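Local coordinates for protein glucokinase (Streptomyces griseus, PDB 3VGL) that binds glucose and an ATP analogue and probably phosphorylates D-glucose at the expense of ATP, giving glucose 6-phosphate and ADP, at residues F116-G121 with Q291-Q296; D124-T129 with S254-G259; N193-N198 with D226-D231. All coordinates share one frame; numbering follows the deposited sequence.

Contact 1. Residues F116-G121 with Q291-Q296; sequences FGAGQG and QVLAAQ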
ATOM      1  N   PHE A 116     -31.411  22.968   0.310  1.00 23.79           N
ATOM      2  CA  PHE A 116     -32.439  22.709   1.331  1.00 24.50           C
ATOM      3  C   PHE A 116     -31.877  22.102   2.609  1.00 25.06           C
ATOM      4  O   PHE A 116     -32.622  21.865   3.565  1.00 26.27           O
ATOM      5  CB  PHE A 116     -33.543  21.797   0.767  1.00 24.19           C
ATOM      6  CG  PHE A 116     -34.091  22.239  -0.568  1.00 25.83           C
ATOM      7  CD1 PHE A 116     -34.792  23.444  -0.695  1.00 26.53           C
ATOM      8  CD2 PHE A 116     -33.936  21.431  -1.703  1.00 25.56           C
ATOM      9  CE1 PHE A 116     -35.299  23.842  -1.942  1.00 28.20           C
ATOM     10  CE2 PHE A 116     -34.444  21.828  -2.948  1.00 27.24           C
ATOM     11  CZ  PHE A 116     -35.127  23.037  -3.061  1.00 28.03           C
ATOM     12  N   GLY A 117     -30.559  21.870   2.644  1.00 23.68           N
ATOM     13  CA  GLY A 117     -29.970  21.155   3.759  1.00 23.95           C
ATOM     14  C   GLY A 117     -28.734  21.802   4.360  1.00 23.75           C
ATOM     15  O   GLY A 117     -28.695  23.024   4.580  1.00 24.70           O
ATOM     16  N   ALA A 118     -27.721  20.974   4.607  1.00 22.79           N
ATOM     17  CA  ALA A 118     -26.537  21.381   5.368  1.00 22.35           C
ATOM     18  C   ALA A 118     -25.623  22.347   4.604  1.00 22.45           C
ATOM     19  O   ALA A 118     -24.728  22.946   5.205  1.00 22.71           O
ATOM     20  CB  ALA A 118     -25.741  20.128   5.842  1.00 22.54           C
ATOM     21  N   GLY A 119     -25.840  22.494   3.296  1.00 21.41           N
ATOM     22  CA  GLY A 119     -25.017  23.381   2.471  1.00 21.83           C
ATOM     23  C   GLY A 119     -25.562  24.795   2.336  1.00 23.15           C
ATOM     24  O   GLY A 119     -24.923  25.654   1.735  1.00 23.73           O
ATOM     25  N   GLN A 120     -26.759  25.032   2.879  1.00 23.39           N
ATOM     26  CA  GLN A 120     -27.358  26.365   2.832  1.00 25.24           C
ATOM     27  C   GLN A 120     -26.440  27.416   3.438  1.00 25.99           C
ATOM     28  O   GLN A 120     -25.950  27.242   4.556  1.00 26.60           O
ATOM     29  CB  GLN A 120     -28.686  26.371   3.582  1.00 25.74           C
ATOM     30  CG  GLN A 120     -29.786  25.652   2.844  1.00 26.18           C
ATOM     31  CD  GLN A 120     -31.063  25.561   3.668  1.00 29.07           C
ATOM     32  OE1 GLN A 120     -31.209  24.694   4.531  1.00 31.49           O
ATOM     33  NE2 GLN A 120     -31.991  26.455   3.406  1.00 31.54           N
ATOM     34  N   GLY A 121     -26.206  28.495   2.690  1.00 27.05           N
ATOM     35  CA  GLY A 121     -25.375  29.610   3.181  1.00 28.57           C
ATOM     36  C   GLY A 121     -23.910  29.512   2.802  1.00 27.86           C
ATOM     37  O   GLY A 121     -23.135  30.450   3.013  1.00 28.88           O
ATOM     38  N   GLN A 291     -15.977  22.281   8.045  1.00 18.35           N
ATOM     39  CA  GLN A 291     -16.985  21.560   8.805  1.00 18.25           C
ATOM     40  C   GLN A 291     -17.202  20.203   8.147  1.00 17.52           C
ATOM     41  O   GLN A 291     -16.996  20.040   6.929  1.00 17.96           O
ATOM     42  CB  GLN A 291     -18.309  22.315   8.811  1.00 19.17           C
ATOM     43  CG  GLN A 291     -18.187  23.670   9.508  1.00 21.44           C
ATOM     44  CD  GLN A 291     -19.464  24.450   9.401  1.00 24.47           C
ATOM     45  OE1 GLN A 291     -20.485  24.032   9.911  1.00 27.75           O
ATOM     46  NE2 GLN A 291     -19.408  25.596   8.731  1.00 30.02           N
ATOM     47  N   VAL A 292     -17.596  19.242   8.972  1.00 17.38           N
ATOM     48  CA  VAL A 292     -17.996  17.917   8.487  1.00 16.23           C
ATOM     49  C   VAL A 292     -19.395  17.691   9.031  1.00 17.36           C
ATOM     50  O   VAL A 292     -19.587  17.589  10.247  1.00 19.26           O
ATOM     51  CB  VAL A 292     -17.042  16.791   8.962  1.00 15.35           C
ATOM     52  CG1 VAL A 292     -17.521  15.441   8.399  1.00 15.74           C
ATOM     53  CG2 VAL A 292     -15.611  17.043   8.472  1.00 15.59           C
ATOM     54  N   LEU A 293     -20.359  17.619   8.122  1.00 16.90           N
ATOM     55  CA  LEU A 293     -21.785  17.647   8.498  1.00 18.17           C
ATOM     56  C   LEU A 293     -22.552  16.481   7.933  1.00 18.19           C
ATOM     57  O   LEU A 293     -22.294  16.044   6.813  1.00 17.68           O
ATOM     58  CB  LEU A 293     -22.448  18.938   8.001  1.00 18.39           C
ATOM     59  CG  LEU A 293     -21.773  20.244   8.435  1.00 20.99           C
ATOM     60  CD1 LEU A 293     -22.388  21.417   7.690  1.00 22.40           C
ATOM     61  CD2 LEU A 293     -21.885  20.423   9.941  1.00 23.65           C
ATOM     62  N   ALA A 294     -23.519  15.975   8.696  1.00 18.58           N
ATOM     63  CA  ALA A 294     -24.464  15.018   8.137  1.00 19.24           C
ATOM     64  C   ALA A 294     -25.377  15.728   7.147  1.00 19.01           C
ATOM     65  O   ALA A 294     -25.775  16.882   7.373  1.00 19.68           O
ATOM     66  CB  ALA A 294     -25.308  14.407   9.250  1.00 20.30           C
ATOM     67  N   ALA A 295     -25.713  15.041   6.058  1.00 18.30           N
ATOM     68  CA  ALA A 295     -26.786  15.488   5.182  1.00 18.20           C
ATOM     69  C   ALA A 295     -28.045  15.689   6.022  1.00 19.29           C
ATOM     70  O   ALA A 295     -28.503  14.775   6.711  1.00 19.95           O
ATOM     71  CB  ALA A 295     -27.035  14.447   4.073  1.00 17.78           C
ATOM     72  N   GLN A 296     -28.563  16.908   6.000  1.00 19.43           N
ATOM     73  CA  GLN A 296     -29.792  17.209   6.738  1.00 21.55           C
ATOM     74  C   GLN A 296     -30.988  16.395   6.252  1.00 22.02           C
ATOM     75  O   GLN A 296     -31.895  16.055   7.039  1.00 23.02           O
ATOM     76  CB  GLN A 296     -30.086  18.698   6.647  1.00 22.36           C
ATOM     77  CG  GLN A 296     -29.242  19.519   7.603  1.00 26.91           C
ATOM     78  CD  GLN A 296     -29.657  20.974   7.612  1.00 29.88           C
ATOM     79  OE1 GLN A 296     -30.760  21.318   7.190  1.00 30.97           O
ATOM     80  NE2 GLN A 296     -28.763  21.835   8.063  1.00 31.71           N
TER
HETATM   81  O   HOH W   1     -28.873  24.508   7.379  1.00 31.80           O
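A118 sits in the tight part of this contact, its methyl held between the end of one strand and the residues that follow it. CB lies 3.6 Å from A294 O and 4.0 Å from L293 CD1, and the same L293 methyl also closes on A118 O. Beside it the Q296 side chain runs across the G117-A118 peptide. With CG next to its own backbone N (chi1 -79°) and the chain extended beyond, the amide is laid flat over that peptide, the two planes almost parallel, Q296 CD 3.5 Å from G117 C and Q296 NE2 3.5 Å from A118 CA. No direct hydrogen bond joins the two segments. On the solvent side, where Q296 is exposed, a water does the bridging: it accepts from Q296 NE2 at 2.8 Å and donates to G117 O at 3.2 Å. From helix 105-116, E113 OE1 accepts from A118 N and from Q296 N, so one carboxylate oxygen holds the backbone N-H of both segments. G117 to Q120 form a type I beta turn, and this turn packs against strand 291-294, an outermost strand of the second mixed sheet in the actin-like ATPase fold of ROK kinases.

Contact 2. Residues D124-T129 with S254-G259; sequences DVICIT and SAFIVG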
ATOM      1  N   ASP A 124     -19.025  27.030  -1.463  1.00 23.75           N
ATOM      2  CA  ASP A 124     -18.164  25.937  -1.930  1.00 22.67           C
ATOM      3  C   ASP A 124     -18.290  24.791  -0.947  1.00 20.98           C
ATOM      4  O   ASP A 124     -17.771  24.859   0.162  1.00 21.49           O
ATOM      5  CB  ASP A 124     -16.713  26.415  -2.067  1.00 23.79           C
ATOM      6  CG  ASP A 124     -16.588  27.621  -2.985  1.00 26.48           C
ATOM      7  OD1 ASP A 124     -16.626  27.445  -4.221  1.00 27.31           O
ATOM      8  OD2 ASP A 124     -16.482  28.766  -2.467  1.00 30.68           O
ATOM      9  N   VAL A 125     -19.018  23.749  -1.346  1.00 19.81           N
ATOM     10  CA  VAL A 125     -19.176  22.571  -0.488  1.00 19.67           C
ATOM     11  C   VAL A 125     -18.922  21.305  -1.278  1.00 18.21           C
ATOM     12  O   VAL A 125     -19.121  21.273  -2.490  1.00 18.04           O
ATOM     13  CB  VAL A 125     -20.569  22.466   0.217  1.00 20.22           C
ATOM     14  CG1 VAL A 125     -20.799  23.651   1.137  1.00 22.59           C
ATOM     15  CG2 VAL A 125     -21.704  22.307  -0.780  1.00 21.63           C
ATOM     16  N   ILE A 126     -18.495  20.269  -0.569  1.00 16.97           N
ATOM     17  CA  ILE A 126     -18.279  18.965  -1.188  1.00 15.67           C
ATOM     18  C   ILE A 126     -19.114  17.923  -0.458  1.00 15.54           C
ATOM     19  O   ILE A 126     -19.058  17.839   0.765  1.00 15.74           O
ATOM     20  CB  ILE A 126     -16.772  18.583  -1.130  1.00 15.33           C
ATOM     21  CG1 ILE A 126     -15.899  19.576  -1.930  1.00 17.04           C
ATOM     22  CG2 ILE A 126     -16.542  17.150  -1.630  1.00 16.14           C
ATOM     23  CD1 ILE A 126     -16.164  19.613  -3.464  1.00 18.96           C
ATOM     24  N   CYS A 127     -19.844  17.127  -1.229  1.00 14.73           N
ATOM     25  CA  CYS A 127     -20.660  16.033  -0.707  1.00 16.01           C
ATOM     26  C   CYS A 127     -20.047  14.683  -1.050  1.00 14.64           C
ATOM     27  O   CYS A 127     -19.517  14.475  -2.162  1.00 14.97           O
ATOM     28  CB  CYS A 127     -22.056  16.104  -1.309  1.00 16.62           C
ATOM     29  SG  CYS A 127     -23.194  14.801  -0.802  1.00 19.57           S
ATOM     30  N   ILE A 128     -20.077  13.771  -0.073  1.00 14.36           N
ATOM     31  CA  ILE A 128     -19.830  12.351  -0.338  1.00 14.13           C
ATOM     32  C   ILE A 128     -21.039  11.585   0.134  1.00 14.16           C
ATOM     33  O   ILE A 128     -21.649  11.946   1.148  1.00 14.25           O
ATOM     34  CB  ILE A 128     -18.548  11.770   0.328  1.00 14.78           C
ATOM     35  CG1 ILE A 128     -18.646  11.702   1.858  1.00 15.78           C
ATOM     36  CG2 ILE A 128     -17.330  12.571  -0.095  1.00 15.68           C
ATOM     37  CD1 ILE A 128     -17.544  10.797   2.490  1.00 16.64           C
ATOM     38  N   THR A 129     -21.417  10.558  -0.614  1.00 13.30           N
ATOM     39  CA  THR A 129     -22.499   9.693  -0.152  1.00 13.58           C
ATOM     40  C   THR A 129     -21.935   8.305   0.101  1.00 13.54           C
ATOM     41  O   THR A 129     -21.112   7.801  -0.682  1.00 12.88           O
ATOM     42  CB  THR A 129     -23.683   9.629  -1.125  1.00 14.42           C
ATOM     43  OG1 THR A 129     -23.257   9.104  -2.389  1.00 13.57           O
ATOM     44  CG2 THR A 129     -24.311  11.038  -1.319  1.00 15.84           C
ATOM     45  N   SER A 254     -15.756  24.991   2.432  1.00 18.85           N
ATOM     46  CA  SER A 254     -16.105  25.398   3.785  1.00 19.96           C
ATOM     47  C   SER A 254     -16.724  24.230   4.563  1.00 19.23           C
ATOM     48  O   SER A 254     -16.633  24.183   5.796  1.00 20.44           O
ATOM     49  CB  SER A 254     -17.068  26.585   3.751  1.00 20.44           C
ATOM     50  OG  SER A 254     -18.207  26.278   2.973  1.00 21.80           O
ATOM     51  N   ALA A 255     -17.347  23.302   3.841  1.00 18.69           N
ATOM     52  CA  ALA A 255     -17.972  22.152   4.473  1.00 17.85           C
ATOM     53  C   ALA A 255     -17.940  20.912   3.601  1.00 16.70           C
ATOM     54  O   ALA A 255     -18.066  20.995   2.364  1.00 16.66           O
ATOM     55  CB  ALA A 255     -19.427  22.486   4.840  1.00 18.07           C
ATOM     56  N   PHE A 256     -17.792  19.781   4.284  1.00 15.95           N
ATOM     57  CA  PHE A 256     -18.093  18.451   3.752  1.00 15.14           C
ATOM     58  C   PHE A 256     -19.429  17.994   4.283  1.00 15.62           C
ATOM     59  O   PHE A 256     -19.728  18.189   5.466  1.00 17.62           O
ATOM     60  CB  PHE A 256     -17.017  17.446   4.165  1.00 14.83           C
ATOM     61  CG  PHE A 256     -15.693  17.729   3.542  1.00 13.82           C
ATOM     62  CD1 PHE A 256     -15.506  17.466   2.196  1.00 13.99           C
ATOM     63  CD2 PHE A 256     -14.665  18.341   4.271  1.00 14.21           C
ATOM     64  CE1 PHE A 256     -14.294  17.772   1.571  1.00 14.53           C
ATOM     65  CE2 PHE A 256     -13.416  18.627   3.641  1.00 15.41           C
ATOM     66  CZ  PHE A 256     -13.256  18.346   2.297  1.00 16.88           C
ATOM     67  N   ILE A 257     -20.227  17.408   3.395  1.00 15.28           N
ATOM     68  CA  ILE A 257     -21.567  16.923   3.763  1.00 15.43           C
ATOM     69  C   ILE A 257     -21.601  15.450   3.427  1.00 15.48           C
ATOM     70  O   ILE A 257     -21.353  15.066   2.276  1.00 16.07           O
ATOM     71  CB  ILE A 257     -22.677  17.695   3.032  1.00 16.08           C
ATOM     72  CG1 ILE A 257     -22.529  19.202   3.286  1.00 19.03           C
ATOM     73  CG2 ILE A 257     -24.049  17.195   3.479  1.00 16.71           C
ATOM     74  CD1 ILE A 257     -23.411  20.079   2.409  1.00 23.13           C
ATOM     75  N   VAL A 258     -21.878  14.633   4.437  1.00 14.58           N
ATOM     76  CA  VAL A 258     -21.881  13.174   4.282  1.00 14.31           C
ATOM     77  C   VAL A 258     -23.313  12.691   4.188  1.00 13.96           C
ATOM     78  O   VAL A 258     -24.102  12.889   5.127  1.00 16.39           O
ATOM     79  CB  VAL A 258     -21.163  12.494   5.475  1.00 14.95           C
ATOM     80  CG1 VAL A 258     -21.122  10.982   5.261  1.00 15.37           C
ATOM     81  CG2 VAL A 258     -19.724  13.010   5.587  1.00 15.63           C
ATOM     82  N   GLY A 259     -23.640  12.074   3.041  1.00 14.00           N
ATOM     83  CA  GLY A 259     -24.995  11.566   2.785  1.00 13.64           C
ATOM     84  C   GLY A 259     -24.943  10.060   2.563  1.00 14.07           C
ATOM     85  O   GLY A 259     -24.029   9.364   3.046  1.00 13.42           O
TER
HETATM   86  O   HOH W   2     -18.423  28.336   1.248  1.00 14.52           O
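I126 and F256 lie side by side on one face of the sheet. F256 CG stands beside its backbone N, opposite the carbonyl carbon (chi1 -67°), which brings CD1 to 3.7 Å from I126 CB. Further along that face I128 CG1 meets V258 CG2 at 4.1 Å. Helix 227-251 lies over I126, I128 and F256, with L244 and L247 on F256, L247 on I128 and F251 on I126, while F277 meets the F256 ring with the planes about 65° apart. With F256 cut back to an alanine, I126 is likely to lose its aromatic neighbour and a gap to open beside L244 and L247. On the other face V125 touches A255 and I257; helix 105-116 lies against I257, C127 and T129.

The axes of strands 125-129 and 255-259, which run parallel, come within 4.6 Å. Strand 125-130 is the middle strand of a mixed sheet of the actin-like ATPase fold, with 255-259 beside it. I126 and I128 do the bonding to 255-259, while V125, C127 and T129 bond to strand 134-140: I126 N donates to A255 O (3.1 Å, 169° at the hydrogen) and I126 O accepts from I257 N, then I128 N and I128 O repeat the pattern with I257 O and G259 N. T129 packs over G259, where a side chain on the glycine would be tight against T129 CG2; the T129 side chain is about 4 Å from the bound glucose.

At the other end the contact turns polar. S254 N donates to D124 O at 3.0 Å. A water accepts from D124 N and lies 2.7 Å from S254 OG, a hydroxyl also hydrogen-bonded to H122 ND1. D124 OD1 takes G141 N.

Contact 3. Residues N193-N198 with D226-D231; sequences NATPEN and DPVAVD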
ATOM      1  N   ASN A 193     -17.014 -12.542  12.619  1.00 29.28           N
ATOM      2  CA  ASN A 193     -16.468 -13.865  12.358  1.00 30.77           C
ATOM      3  C   ASN A 193     -15.248 -14.170  13.231  1.00 31.28           C
ATOM      4  O   ASN A 193     -15.105 -15.291  13.725  1.00 32.01           O
ATOM      5  CB  ASN A 193     -16.134 -14.079  10.884  1.00 30.87           C
ATOM      6  CG  ASN A 193     -15.563 -15.459  10.628  1.00 34.06           C
ATOM      7  OD1 ASN A 193     -16.269 -16.463  10.754  1.00 37.66           O
ATOM      8  ND2 ASN A 193     -14.270 -15.522  10.315  1.00 36.73           N
ATOM      9  N   ALA A 194     -14.383 -13.176  13.416  1.00 30.20           N
ATOM     10  CA  ALA A 194     -13.185 -13.338  14.246  1.00 30.76           C
ATOM     11  C   ALA A 194     -13.506 -13.451  15.748  1.00 32.08           C
ATOM     12  O   ALA A 194     -12.964 -14.325  16.443  1.00 33.44           O
ATOM     13  CB  ALA A 194     -12.221 -12.207  14.000  1.00 29.24           C
ATOM     14  N   THR A 195     -14.367 -12.561  16.246  1.00 32.18           N
ATOM     15  CA  THR A 195     -14.683 -12.495  17.684  1.00 34.02           C
ATOM     16  C   THR A 195     -16.197 -12.366  17.913  1.00 34.52           C
ATOM     17  O   THR A 195     -16.681 -11.284  18.283  1.00 34.05           O
ATOM     18  CB  THR A 195     -13.975 -11.305  18.375  1.00 33.90           C
ATOM     19  OG1 THR A 195     -14.442 -10.073  17.809  1.00 35.51           O
ATOM     20  CG2 THR A 195     -12.450 -11.376  18.220  1.00 33.61           C
ATOM     21  N   PRO A 196     -16.948 -13.467  17.697  1.00 35.50           N
ATOM     22  CA  PRO A 196     -18.409 -13.462  17.845  1.00 36.27           C
ATOM     23  C   PRO A 196     -18.865 -13.110  19.261  1.00 37.90           C
ATOM     24  O   PRO A 196     -19.956 -12.558  19.439  1.00 38.22           O
ATOM     25  CB  PRO A 196     -18.801 -14.902  17.501  1.00 36.95           C
ATOM     26  CG  PRO A 196     -17.570 -15.704  17.763  1.00 37.71           C
ATOM     27  CD  PRO A 196     -16.447 -14.808  17.339  1.00 35.85           C
ATOM     28  N   GLU A 197     -18.025 -13.415  20.246  1.00 38.91           N
ATOM     29  CA  GLU A 197     -18.302 -13.093  21.648  1.00 40.72           C
ATOM     30  C   GLU A 197     -18.384 -11.580  21.902  1.00 39.67           C
ATOM     31  O   GLU A 197     -18.966 -11.141  22.889  1.00 40.71           O
ATOM     32  CB  GLU A 197     -17.275 -13.765  22.576  1.00 42.18           C
ATOM     33  CG  GLU A 197     -15.871 -13.139  22.596  1.00 43.39           C
ATOM     34  CD  GLU A 197     -14.972 -13.552  21.426  1.00 44.37           C
ATOM     35  OE1 GLU A 197     -15.422 -14.278  20.508  1.00 43.62           O
ATOM     36  OE2 GLU A 197     -13.786 -13.143  21.439  1.00 46.51           O
ATOM     37  N   ASN A 198     -17.793 -10.791  21.006  1.00 37.50           N
ATOM     38  CA  ASN A 198     -17.893  -9.337  21.087  1.00 36.60           C
ATOM     39  C   ASN A 198     -18.963  -8.766  20.148  1.00 35.08           C
ATOM     40  O   ASN A 198     -19.073  -7.543  19.986  1.00 34.09           O
ATOM     41  CB  ASN A 198     -16.529  -8.691  20.807  1.00 35.70           C
ATOM     42  CG  ASN A 198     -15.570  -8.798  21.986  1.00 38.22           C
ATOM     43  OD1 ASN A 198     -15.986  -8.912  23.143  1.00 39.78           O
ATOM     44  ND2 ASN A 198     -14.272  -8.738  21.694  1.00 39.33           N
ATOM     45  N   ASP A 226     -22.290  -2.284  21.139  1.00 34.18           N
ATOM     46  CA  ASP A 226     -21.723  -3.542  20.655  1.00 32.92           C
ATOM     47  C   ASP A 226     -20.306  -3.251  20.162  1.00 31.58           C
ATOM     48  O   ASP A 226     -20.133  -2.434  19.248  1.00 30.07           O
ATOM     49  CB  ASP A 226     -22.597  -4.113  19.526  1.00 32.22           C
ATOM     50  CG  ASP A 226     -22.062  -5.418  18.958  1.00 32.71           C
ATOM     51  OD1 ASP A 226     -22.584  -6.489  19.317  1.00 33.35           O
ATOM     52  OD2 ASP A 226     -21.127  -5.385  18.134  1.00 29.87           O
ATOM     53  N   PRO A 227     -19.283  -3.877  20.785  1.00 31.23           N
ATOM     54  CA  PRO A 227     -17.886  -3.531  20.473  1.00 29.77           C
ATOM     55  C   PRO A 227     -17.501  -3.767  19.017  1.00 27.82           C
ATOM     56  O   PRO A 227     -16.766  -2.952  18.439  1.00 26.94           O
ATOM     57  CB  PRO A 227     -17.073  -4.454  21.386  1.00 31.05           C
ATOM     58  CG  PRO A 227     -17.998  -4.845  22.467  1.00 32.03           C
ATOM     59  CD  PRO A 227     -19.373  -4.859  21.886  1.00 32.53           C
ATOM     60  N   VAL A 228     -17.976  -4.868  18.440  1.00 26.74           N
ATOM     61  CA  VAL A 228     -17.674  -5.191  17.038  1.00 25.33           C
ATOM     62  C   VAL A 228     -18.305  -4.149  16.120  1.00 24.47           C
ATOM     63  O   VAL A 228     -17.676  -3.717  15.144  1.00 22.37           O
ATOM     64  CB  VAL A 228     -18.111  -6.637  16.670  1.00 25.99           C
ATOM     65  CG1 VAL A 228     -18.367  -6.785  15.154  1.00 25.09           C
ATOM     66  CG2 VAL A 228     -17.059  -7.639  17.147  1.00 26.78           C
ATOM     67  N   ALA A 229     -19.528  -3.729  16.428  1.00 24.56           N
ATOM     68  CA  ALA A 229     -20.187  -2.709  15.608  1.00 23.71           C
ATOM     69  C   ALA A 229     -19.466  -1.362  15.729  1.00 23.61           C
ATOM     70  O   ALA A 229     -19.254  -0.676  14.734  1.00 21.24           O
ATOM     71  CB  ALA A 229     -21.656  -2.589  15.983  1.00 24.87           C
ATOM     72  N   VAL A 230     -19.091  -0.992  16.952  1.00 23.83           N
ATOM     73  CA  VAL A 230     -18.347   0.247  17.190  1.00 24.26           C
ATOM     74  C   VAL A 230     -17.023   0.219  16.427  1.00 23.24           C
ATOM     75  O   VAL A 230     -16.656   1.213  15.760  1.00 21.99           O
ATOM     76  CB  VAL A 230     -18.159   0.494  18.720  1.00 25.56           C
ATOM     77  CG1 VAL A 230     -17.196   1.651  18.993  1.00 25.84           C
ATOM     78  CG2 VAL A 230     -19.511   0.748  19.367  1.00 26.93           C
ATOM     79  N   ASP A 231     -16.329  -0.923  16.475  1.00 23.45           N
ATOM     80  CA  ASP A 231     -15.050  -1.083  15.761  1.00 23.04           C
ATOM     81  C   ASP A 231     -15.193  -0.976  14.233  1.00 21.23           C
ATOM     82  O   ASP A 231     -14.296  -0.460  13.539  1.00 21.06           O
ATOM     83  CB  ASP A 231     -14.365  -2.405  16.105  1.00 23.71           C
ATOM     84  CG  ASP A 231     -12.889  -2.404  15.738  1.00 29.12           C
ATOM     85  OD1 ASP A 231     -12.205  -1.423  16.112  1.00 32.16           O
ATOM     86  OD2 ASP A 231     -12.419  -3.364  15.071  1.00 33.01           O
TER
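V228 meets N198 through both backbone and side chain. V228 N donates to N198 O at 3.3 Å; the bond is rather long and its donor is tilted 33° from the carbonyl plane. The V228 side chain leans over the same carbonyl. Its chi1 of 156° sets CG2 next to the backbone N and pointing at the other segment, where this one methyl is 3.5 Å from N198 O, 3.8 Å from N198 CB and 3.6 Å from T195 OG1.

T195 comes in obliquely. Its hydroxyl is held between the backbone N and the carbonyl carbon (chi1 63°), from where OG1 bonds to R191 O in the last turn of helix 181-194 and still rests on the valine methyl. T195 O in turn takes N198 N, closing the short turn that presents N198 O to the helix start. P227 flanks that oxygen, with its ring CD 3.3 Å from N198 O.

The D226 carboxylate serves both the helix and the chain before it: OD2 accepts from A229 N at 2.9 Å with its anti lone pair, while OD1 accepts from L202 N. A salt bridge from D231 OD2 to R191 NE adds a second tie between the helices. P227, the first residue of helix 227-251, has no N-H to give. D226 is the N-cap of that helix, OD2 taking A229 N, and beside it V228 N is taken by N198 O, a carbonyl from the 3-10 turn that follows helix 181-194.

From the N terminus, the turn 116-121 after helix 105-116 opens contact 1, and strand 125-130 opens contact 2 directly behind it. The chain then runs through helix 181-194, and contact 3 closes the shortest loop, between 193-198 and 226-231. Helix 227-251 leads back to strand 255-259, which closes contact 2, and strand 291-294 closes contact 1. The three loops enclose one another without crossing. Contacts 1 and 2 touch: strands 255-259 and 291-294 are sheet neighbours, and I257 packs on G119 and A295. Contact 3 joins the turn after helix 181-194 to the start of helix 227-251, its centre about 30 Å from that of contact 2, linked to it by that helix.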